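Local atomic coordinates of N-alpha-acetyltransferase 38, NatC auxiliary subunit (Saccharomyces cerevisiae, PDB entry 6YGA), a protein that is the small auxiliary subunit of the NatC N-terminal acetyltransferase, which associates with ribosomes and cotranslationally acetylates nascent chains beginning with methionine and a hydrophobic or amphipathic residue. Residues 7-19 with 62-76. Sequence-based numbering, arbitrary orientation.
Sequences SDFIGNTLIVSLT and SVKTIMIDKPVLQEL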
loop_
_atom_site.group_PDB
_atom_site.type_symbol
_atom_site.label_atom_id
_atom_site.label_comp_id
_atom_site.label_asym_id
_atom_site.label_seq_id
_atom_site.Cartn_x
_atom_site.Cartn_y
_atom_site.Cartn_z
ATOM N N SER C 7 -25.099 19.092 -29.236
ATOM C CA SER C 7 -23.979 18.313 -29.755
ATOM C C SER C 7 -22.968 19.188 -30.483
ATOM O O SER C 7 -21.772 18.881 -30.486
ATOM C CB SER C 7 -24.494 17.221 -30.692
ATOM O OG SER C 7 -23.435 16.414 -31.173
ATOM N N ASP C 8 -23.425 20.278 -31.102
ATOM C CA ASP C 8 -22.504 21.176 -31.790
ATOM C C ASP C 8 -21.580 21.887 -30.811
ATOM O O ASP C 8 -20.475 22.295 -31.184
ATOM C CB ASP C 8 -23.286 22.206 -32.610
ATOM C CG ASP C 8 -24.270 21.565 -33.571
ATOM O OD1 ASP C 8 -23.831 20.803 -34.458
ATOM O OD2 ASP C 8 -25.484 21.826 -33.441
ATOM N N PHE C 9 -22.011 22.037 -29.557
ATOM C CA PHE C 9 -21.287 22.871 -28.604
ATOM C C PHE C 9 -20.149 22.134 -27.908
ATOM O O PHE C 9 -19.144 22.763 -27.555
ATOM C CB PHE C 9 -22.253 23.424 -27.556
ATOM C CG PHE C 9 -22.913 24.709 -27.957
ATOM C CD1 PHE C 9 -23.869 24.734 -28.959
ATOM C CD2 PHE C 9 -22.582 25.893 -27.323
ATOM C CE1 PHE C 9 -24.480 25.923 -29.322
ATOM C CE2 PHE C 9 -23.188 27.083 -27.677
ATOM C CZ PHE C 9 -24.139 27.100 -28.678
ATOM N N ILE C 10 -20.286 20.824 -27.687
ATOM C CA ILE C 10 -19.288 20.098 -26.910
ATOM C C ILE C 10 -17.931 20.173 -27.597
ATOM O O ILE C 10 -17.829 20.169 -28.831
ATOM C CB ILE C 10 -19.728 18.642 -26.686
ATOM C CG1 ILE C 10 -19.944 17.934 -28.025
ATOM C CG2 ILE C 10 -20.990 18.592 -25.826
ATOM C CD1 ILE C 10 -20.487 16.529 -27.902
ATOM N N GLY C 11 -16.879 20.264 -26.789
ATOM C CA GLY C 11 -15.537 20.447 -27.290
ATOM C C GLY C 11 -15.132 21.887 -27.511
ATOM O O GLY C 11 -14.026 22.131 -28.011
ATOM N N ASN C 12 -15.982 22.846 -27.153
ATOM C CA ASN C 12 -15.716 24.258 -27.376
ATOM C C ASN C 12 -15.655 24.995 -26.045
ATOM O O ASN C 12 -16.402 24.680 -25.111
ATOM C CB ASN C 12 -16.785 24.885 -28.283
ATOM C CG ASN C 12 -16.759 24.318 -29.694
ATOM O OD1 ASN C 12 -15.925 24.703 -30.514
ATOM N ND2 ASN C 12 -17.680 23.405 -29.983
ATOM N N THR C 13 -14.757 25.974 -25.970
ATOM C CA THR C 13 -14.566 26.750 -24.754
ATOM C C THR C 13 -15.804 27.588 -24.446
ATOM O O THR C 13 -16.401 28.194 -25.340
ATOM C CB THR C 13 -13.339 27.653 -24.902
ATOM O OG1 THR C 13 -12.191 26.852 -25.208
ATOM C CG2 THR C 13 -13.075 28.433 -23.626
ATOM N N LEU C 14 -16.190 27.615 -23.171
ATOM C CA LEU C 14 -17.348 28.369 -22.715
ATOM C C LEU C 14 -16.968 29.244 -21.530
ATOM O O LEU C 14 -16.046 28.931 -20.773
ATOM C CB LEU C 14 -18.507 27.443 -22.315
ATOM C CG LEU C 14 -19.112 26.587 -23.428
ATOM C CD1 LEU C 14 -20.275 25.756 -22.909
ATOM C CD2 LEU C 14 -19.553 27.469 -24.585
ATOM N N ILE C 15 -17.695 30.346 -21.378
ATOM C CA ILE C 15 -17.516 31.273 -20.267
ATOM C C ILE C 15 -18.732 31.137 -19.362
ATOM O O ILE C 15 -19.864 31.399 -19.787
ATOM C CB ILE C 15 -17.343 32.720 -20.753
ATOM C CG1 ILE C 15 -15.953 32.931 -21.366
ATOM C CG2 ILE C 15 -17.565 33.696 -19.609
ATOM C CD1 ILE C 15 -15.822 32.495 -22.815
ATOM N N VAL C 16 -18.503 30.718 -18.119
ATOM C CA VAL C 16 -19.575 30.448 -17.166
ATOM C C VAL C 16 -19.291 31.268 -15.914
ATOM O O VAL C 16 -18.432 30.901 -15.104
ATOM C CB VAL C 16 -19.699 28.957 -16.834
ATOM C CG1 VAL C 16 -20.791 28.733 -15.797
ATOM C CG2 VAL C 16 -19.987 28.158 -18.094
ATOM N N SER C 17 -20.007 32.377 -15.752
ATOM C CA SER C 17 -19.933 33.154 -14.524
ATOM C C SER C 17 -20.758 32.468 -13.445
ATOM O O SER C 17 -21.900 32.068 -13.687
ATOM C CB SER C 17 -20.440 34.578 -14.756
ATOM O OG SER C 17 -20.412 35.327 -13.553
ATOM N N LEU C 18 -20.178 32.323 -12.258
ATOM C CA LEU C 18 -20.857 31.653 -11.160
ATOM C C LEU C 18 -21.640 32.675 -10.338
ATOM O O LEU C 18 -21.734 33.853 -10.692
ATOM C CB LEU C 18 -19.854 30.882 -10.307
ATOM C CG LEU C 18 -19.117 29.741 -11.008
ATOM C CD1 LEU C 18 -18.345 28.906 -9.998
ATOM C CD2 LEU C 18 -20.089 28.878 -11.798
ATOM N N THR C 19 -22.216 32.224 -9.220
ATOM C CA THR C 19 -23.007 33.119 -8.382
ATOM C C THR C 19 -22.149 34.212 -7.759
ATOM O O THR C 19 -22.620 35.340 -7.575
ATOM C CB THR C 19 -23.725 32.323 -7.290
ATOM O OG1 THR C 19 -22.765 31.588 -6.519
ATOM C CG2 THR C 19 -24.726 31.356 -7.906
ATOM N N SER C 62 -25.774 26.949 -9.615
ATOM C CA SER C 62 -24.518 27.683 -9.541
ATOM C C SER C 62 -24.240 28.539 -10.769
ATOM O O SER C 62 -23.440 29.476 -10.683
ATOM C CB SER C 62 -23.362 26.706 -9.328
ATOM O OG SER C 62 -23.477 26.068 -8.067
ATOM N N VAL C 63 -24.872 28.248 -11.899
ATOM C CA VAL C 63 -24.554 28.917 -13.153
ATOM C C VAL C 63 -25.354 30.211 -13.249
ATOM O O VAL C 63 -26.589 30.190 -13.260
ATOM C CB VAL C 63 -24.837 28.002 -14.353
ATOM C CG1 VAL C 63 -24.719 28.771 -15.655
ATOM C CG2 VAL C 63 -23.879 26.821 -14.343
ATOM N N LYS C 64 -24.645 31.340 -13.307
ATOM C CA LYS C 64 -25.302 32.618 -13.557
ATOM C C LYS C 64 -25.581 32.807 -15.043
ATOM O O LYS C 64 -26.696 33.175 -15.430
ATOM C CB LYS C 64 -24.451 33.768 -13.014
ATOM C CG LYS C 64 -24.609 35.078 -13.776
ATOM C CD LYS C 64 -23.902 36.228 -13.073
ATOM C CE LYS C 64 -23.805 37.454 -13.971
ATOM N NZ LYS C 64 -22.843 37.245 -15.089
ATOM N N THR C 65 -24.588 32.542 -15.889
ATOM C CA THR C 65 -24.753 32.728 -17.323
ATOM C C THR C 65 -23.751 31.859 -18.070
ATOM O O THR C 65 -22.738 31.426 -17.516
ATOM C CB THR C 65 -24.580 34.196 -17.723
ATOM O OG1 THR C 65 -24.805 34.334 -19.131
ATOM C CG2 THR C 65 -23.175 34.671 -17.392
ATOM N N ILE C 66 -24.053 31.616 -19.342
ATOM C CA ILE C 66 -23.196 30.849 -20.238
ATOM C C ILE C 66 -22.926 31.699 -21.471
ATOM O O ILE C 66 -23.865 32.187 -22.111
ATOM C CB ILE C 66 -23.841 29.504 -20.625
ATOM C CG1 ILE C 66 -24.122 28.668 -19.375
ATOM C CG2 ILE C 66 -22.940 28.730 -21.571
ATOM C CD1 ILE C 66 -24.864 27.381 -19.658
HETATM N N MSE C 67 -21.651 31.885 -21.795
HETATM C CA MSE C 67 -21.273 32.694 -22.949
HETATM C C MSE C 67 -20.213 32.007 -23.804
HETATM O O MSE C 67 -19.389 31.253 -23.292
HETATM C CB MSE C 67 -20.774 34.065 -22.496
HETATM C CG MSE C 67 -21.843 34.917 -21.840
HETATM SE SE MSE C 67 -21.223 36.735 -21.544
HETATM C CE MSE C 67 -22.817 37.455 -20.691
ATOM N N ILE C 68 -20.244 32.265 -25.112
ATOM C CA ILE C 68 -19.291 31.687 -26.050
ATOM C C ILE C 68 -18.734 32.802 -26.926
ATOM O O ILE C 68 -19.386 33.827 -27.150
ATOM C CB ILE C 68 -19.929 30.569 -26.914
ATOM C CG1 ILE C 68 -18.851 29.724 -27.599
ATOM C CG2 ILE C 68 -20.867 31.155 -27.955
ATOM C CD1 ILE C 68 -19.405 28.636 -28.500
ATOM N N ASP C 69 -17.506 32.603 -27.404
ATOM C CA ASP C 69 -16.885 33.568 -28.301
ATOM C C ASP C 69 -17.689 33.677 -29.589
ATOM O O ASP C 69 -18.144 32.670 -30.141
ATOM C CB ASP C 69 -15.446 33.149 -28.613
ATOM C CG ASP C 69 -14.526 34.336 -28.839
ATOM O OD1 ASP C 69 -14.841 35.441 -28.355
ATOM O OD2 ASP C 69 -13.482 34.162 -29.503
ATOM N N LYS C 70 -17.874 34.910 -30.062
ATOM C CA LYS C 70 -18.598 35.115 -31.316
ATOM C C LYS C 70 -17.986 34.358 -32.487
ATOM O O LYS C 70 -18.733 33.653 -33.189
ATOM C CB LYS C 70 -18.701 36.612 -31.626
ATOM C CG LYS C 70 -18.949 36.905 -33.102
ATOM C CD LYS C 70 -18.513 38.308 -33.482
ATOM C CE LYS C 70 -18.524 38.498 -34.990
ATOM N NZ LYS C 70 -19.846 38.168 -35.588
ATOM N N PRO C 71 -16.674 34.443 -32.769
ATOM C CA PRO C 71 -16.154 33.693 -33.926
ATOM C C PRO C 71 -16.284 32.189 -33.773
ATOM O O PRO C 71 -16.523 31.490 -34.766
ATOM C CB PRO C 71 -14.686 34.139 -34.002
ATOM C CG PRO C 71 -14.348 34.549 -32.623
ATOM C CD PRO C 71 -15.598 35.204 -32.104
ATOM N N VAL C 72 -16.143 31.667 -32.552
ATOM C CA VAL C 72 -16.288 30.229 -32.342
ATOM C C VAL C 72 -17.732 29.799 -32.568
ATOM O O VAL C 72 -17.993 28.743 -33.156
ATOM C CB VAL C 72 -15.796 29.845 -30.934
ATOM C CG1 VAL C 72 -15.944 28.347 -30.701
ATOM C CG2 VAL C 72 -14.351 30.279 -30.744
ATOM N N LEU C 73 -18.690 30.618 -32.124
ATOM C CA LEU C 73 -20.102 30.256 -32.237
ATOM C C LEU C 73 -20.519 30.073 -33.692
ATOM O O LEU C 73 -21.195 29.097 -34.038
ATOM C CB LEU C 73 -20.968 31.322 -31.562
ATOM C CG LEU C 73 -22.474 31.285 -31.847
ATOM C CD1 LEU C 73 -23.083 29.960 -31.413
ATOM C CD2 LEU C 73 -23.176 32.453 -31.165
ATOM N N GLN C 74 -20.134 31.012 -34.560
ATOM C CA GLN C 74 -20.493 30.900 -35.971
ATOM C C GLN C 74 -19.804 29.711 -36.628
ATOM O O GLN C 74 -20.326 29.147 -37.597
ATOM C CB GLN C 74 -20.143 32.194 -36.707
ATOM C CG GLN C 74 -20.443 33.469 -35.922
ATOM C CD GLN C 74 -21.905 33.602 -35.526
ATOM O OE1 GLN C 74 -22.791 33.021 -36.153
ATOM N NE2 GLN C 74 -22.161 34.379 -34.479
ATOM N N GLU C 75 -18.641 29.312 -36.109
ATOM C CA GLU C 75 -17.917 28.181 -36.675
ATOM C C GLU C 75 -18.670 26.875 -36.450
ATOM O O GLU C 75 -18.650 25.985 -37.306
ATOM C CB GLU C 75 -16.519 28.113 -36.062
ATOM C CG GLU C 75 -15.429 27.601 -36.984
ATOM C CD GLU C 75 -14.052 27.750 -36.365
ATOM O OE1 GLU C 75 -13.939 28.428 -35.321
ATOM O OE2 GLU C 75 -13.082 27.188 -36.914
ATOM N N LEU C 76 -19.346 26.748 -35.305
ATOM C CA LEU C 76 -20.058 25.510 -34.992
ATOM C C LEU C 76 -21.192 25.249 -35.977
ATOM O O LEU C 76 -21.471 24.093 -36.317
ATOM C CB LEU C 76 -20.606 25.565 -33.568
ATOM C CG LEU C 76 -19.741 26.239 -32.504
ATOM C CD1 LEU C 76 -20.438 26.208 -31.155
ATOM C CD2 LEU C 76 -18.373 25.584 -32.425
#
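Leu76 reaches the Phe9 ring with one methyl and the Asn12 amide with the other. Leu76 CD1 stands 4.2 Å from the centroid of the Phe9 ring and only 5° off the normal, a CH-pi contact over the face. Leu76 CD2 lies 3.2 Å from Asn12 OD1 and touches the amide's CG and ND2 too, with Val72 CG1 also against that oxygen. At the far end of the ring, Phe9 CZ meets Leu73 CD1 at 4.1 Å and CE2 approaches Ile68 CD1, both obliquely. With CG anti to the carbonyl carbon (chi1 -64°), Leu14 turns its end nearer strand 63-69, putting Leu14 CD2 3.8 Å from Ile68 CG1.

Beyond these side chains, strands 13-18 and 63-69 run antiparallel, joining the first and last strands of the strongly bent Sm-like (LSM) sheet. Ile15 and Met67 (selenomethionine) form a hydrogen-bonded pair, N to O at 2.7 Å in both directions, each donor in the carbonyl plane. Further along, Lys64 N donates to Ser17 O at 2.9 Å, whereas Ser17 N to Thr65 O is weak.

The Asn12 amide is positioned by its own segment: ND2 bonds to Phe9 O at 2.9 Å, from above the carbonyl plane, across the type II turn from Phe9 to Asn12. Strand 23-32 flanks strand 13-18, while residues 67-69 pair with a strand of the N-alpha-acetyltransferase 35 chain, whose Phe28 meets Phe9 edge-to-face.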